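Protein stn1 (Schizosaccharomyces pombe, PDB 3KF6) binds single-stranded telomeric DNA and is required for telomere maintenance, working with its partner ten1, with which this N-terminal OB-fold part forms an Rpa2-Rpa3-like complex. Local coordinates at residues A[53-59]-A[97-103]. Residues are numbered along the deposited sequence; the frame is centred on the assembly and turned at random.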
loop_
_atom_site.group_PDB
_atom_site.type_symbol
_atom_site.label_atom_id
_atom_site.label_comp_id
_atom_site.label_asym_id
_atom_site.label_seq_id
_atom_site.Cartn_x
_atom_site.Cartn_y
_atom_site.Cartn_z
ATOM N N VAL A 53 -6.381 -2.747 0.035
ATOM C CA VAL A 53 -5.218 -3.620 0.124
ATOM C C VAL A 53 -3.951 -2.778 0.137
ATOM O O VAL A 53 -3.752 -1.937 -0.742
ATOM C CB VAL A 53 -5.131 -4.583 -1.089
ATOM C CG1 VAL A 53 -3.836 -5.380 -1.015
ATOM C CG2 VAL A 53 -6.326 -5.527 -1.110
ATOM N N GLY A 54 -3.089 -3.011 1.120
ATOM C CA GLY A 54 -1.859 -2.241 1.200
ATOM C C GLY A 54 -0.974 -2.733 2.323
ATOM O O GLY A 54 -1.336 -3.680 3.020
ATOM N N TYR A 55 0.188 -2.112 2.505
ATOM C CA TYR A 55 1.083 -2.547 3.574
ATOM C C TYR A 55 0.859 -1.699 4.822
ATOM O O TYR A 55 0.386 -0.565 4.737
ATOM C CB TYR A 55 2.560 -2.474 3.134
ATOM C CG TYR A 55 3.123 -1.076 2.975
ATOM C CD1 TYR A 55 3.046 -0.404 1.751
ATOM C CD2 TYR A 55 3.699 -0.411 4.058
ATOM C CE1 TYR A 55 3.526 0.908 1.614
ATOM C CE2 TYR A 55 4.181 0.899 3.932
ATOM C CZ TYR A 55 4.085 1.548 2.710
ATOM O OH TYR A 55 4.509 2.856 2.605
ATOM N N ILE A 56 1.189 -2.263 5.979
ATOM C CA ILE A 56 1.008 -1.571 7.249
ATOM C C ILE A 56 2.129 -0.578 7.498
ATOM O O ILE A 56 3.299 -0.954 7.597
ATOM C CB ILE A 56 0.951 -2.580 8.411
ATOM C CG1 ILE A 56 -0.278 -3.474 8.249
ATOM C CG2 ILE A 56 0.890 -1.840 9.751
ATOM C CD1 ILE A 56 -0.301 -4.644 9.202
ATOM N N ALA A 57 1.763 0.695 7.601
ATOM C CA ALA A 57 2.738 1.748 7.828
ATOM C C ALA A 57 2.904 2.015 9.313
ATOM O O ALA A 57 3.961 2.467 9.756
ATOM C CB ALA A 57 2.305 3.024 7.117
ATOM N N ALA A 58 1.860 1.738 10.084
ATOM C CA ALA A 58 1.929 1.986 11.512
ATOM C C ALA A 58 0.837 1.273 12.284
ATOM O O ALA A 58 -0.189 0.882 11.730
ATOM C CB ALA A 58 1.851 3.480 11.772
ATOM N N ILE A 59 1.080 1.101 13.577
ATOM C CA ILE A 59 0.122 0.462 14.460
ATOM C C ILE A 59 0.012 1.340 15.701
ATOM O O ILE A 59 1.016 1.673 16.330
ATOM C CB ILE A 59 0.587 -0.947 14.875
ATOM C CG1 ILE A 59 0.795 -1.807 13.626
ATOM C CG2 ILE A 59 -0.446 -1.588 15.797
ATOM C CD1 ILE A 59 1.431 -3.154 13.902
ATOM N N MET A 97 0.327 -8.216 13.705
ATOM C CA MET A 97 0.948 -7.803 12.451
ATOM C C MET A 97 2.158 -6.906 12.714
ATOM O O MET A 97 2.315 -6.356 13.803
ATOM C CB MET A 97 -0.065 -7.038 11.588
ATOM C CG MET A 97 -1.246 -7.866 11.090
ATOM S SD MET A 97 -0.810 -9.075 9.818
ATOM C CE MET A 97 -0.662 -10.570 10.799
ATOM N N SER A 98 3.008 -6.756 11.705
ATOM C CA SER A 98 4.194 -5.914 11.824
ATOM C C SER A 98 4.200 -4.935 10.661
ATOM O O SER A 98 3.650 -5.227 9.599
ATOM C CB SER A 98 5.469 -6.760 11.748
ATOM O OG SER A 98 5.499 -7.751 12.757
ATOM N N PRO A 99 4.813 -3.757 10.849
ATOM C CA PRO A 99 4.862 -2.781 9.758
ATOM C C PRO A 99 5.521 -3.456 8.558
ATOM O O PRO A 99 6.527 -4.161 8.705
ATOM C CB PRO A 99 5.727 -1.665 10.335
ATOM C CG PRO A 99 5.385 -1.713 11.799
ATOM C CD PRO A 99 5.406 -3.205 12.077
ATOM N N GLY A 100 4.949 -3.252 7.376
ATOM C CA GLY A 100 5.497 -3.876 6.186
ATOM C C GLY A 100 4.624 -5.030 5.724
ATOM O O GLY A 100 4.649 -5.405 4.554
ATOM N N ASN A 101 3.852 -5.614 6.638
ATOM C CA ASN A 101 2.968 -6.709 6.253
ATOM C C ASN A 101 1.882 -6.145 5.346
ATOM O O ASN A 101 1.455 -4.999 5.519
ATOM C CB ASN A 101 2.296 -7.339 7.476
ATOM C CG ASN A 101 3.260 -8.113 8.343
ATOM O OD1 ASN A 101 4.427 -8.283 8.001
ATOM N ND2 ASN A 101 2.765 -8.597 9.482
ATOM N N VAL A 102 1.442 -6.943 4.380
ATOM C CA VAL A 102 0.391 -6.519 3.462
ATOM C C VAL A 102 -0.920 -7.134 3.921
ATOM O O VAL A 102 -0.974 -8.321 4.239
ATOM C CB VAL A 102 0.699 -6.968 2.012
ATOM C CG1 VAL A 102 -0.445 -6.569 1.066
ATOM C CG2 VAL A 102 1.996 -6.331 1.553
ATOM N N VAL A 103 -1.968 -6.319 3.979
ATOM C CA VAL A 103 -3.276 -6.801 4.401
ATOM C C VAL A 103 -4.376 -6.419 3.426
ATOM O O VAL A 103 -4.278 -5.407 2.716
ATOM C CB VAL A 103 -3.691 -6.244 5.797
ATOM C CG1 VAL A 103 -2.743 -6.757 6.878
ATOM C CG2 VAL A 103 -3.718 -4.713 5.770
#
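Ile-56 drives its CD1 to within 3.4 Å of Met-97 CB, tighter than usual carbon contact, while its own backbone goes on pairing with segment 97-103. The example illustrates how strand pairing can outlast a strand. Gly-54 and Val-103 form an antiparallel hydrogen-bonded pair, joined by two bonds of which Val-103 N to Gly-54 O, at 2.9 Å, is the straighter. Tyr-55 and Val-102 make the next, non-hydrogen-bonded pair, their CA atoms 4.0 Å apart. Beyond it the partner is a type II turn, Ser-98 to Asn-101, yet Ile-56 N still donates to Asn-101 O (2.8 Å), and Ile-56 O receives Gly-100 N in the carbonyl plane, on a lone pair. Gly-100 suits the turn because its backbone angles, phi 106° and psi -24°, would jam a side chain against the preceding carbonyl.

With CG1 of Ile-56 beside the backbone N (chi1 -64°) and the chain then extended, CD1 comes up against Asn-101 CB as well as Met-97 CB, crossing the Met-97 side chain at about a right angle and meeting Val-103 CG1 at 4.0 Å. Cutting this side chain back to an alanine would spare the backbone bonds but is likely to open a gap between Met-97 and Val-103 and leave the methionine freer to turn. Farther along, Ile-59 CD1 lies 3.3 Å from Met-97 O.

Asn-101 ND2 makes a weak bond to Met-97 SD, whereas its OD1 accepts from Arg-84 of the ten1 chain, which also binds Pro-99 O; the turn thus belongs to the interface between the proteins. Strand 49-62, bulged at Ala-57 and Ala-58 opposite Thr-69, pairs with both 65-71 and 102-110, the sharing of a long, bent first strand characteristic of the OB-fold barrel.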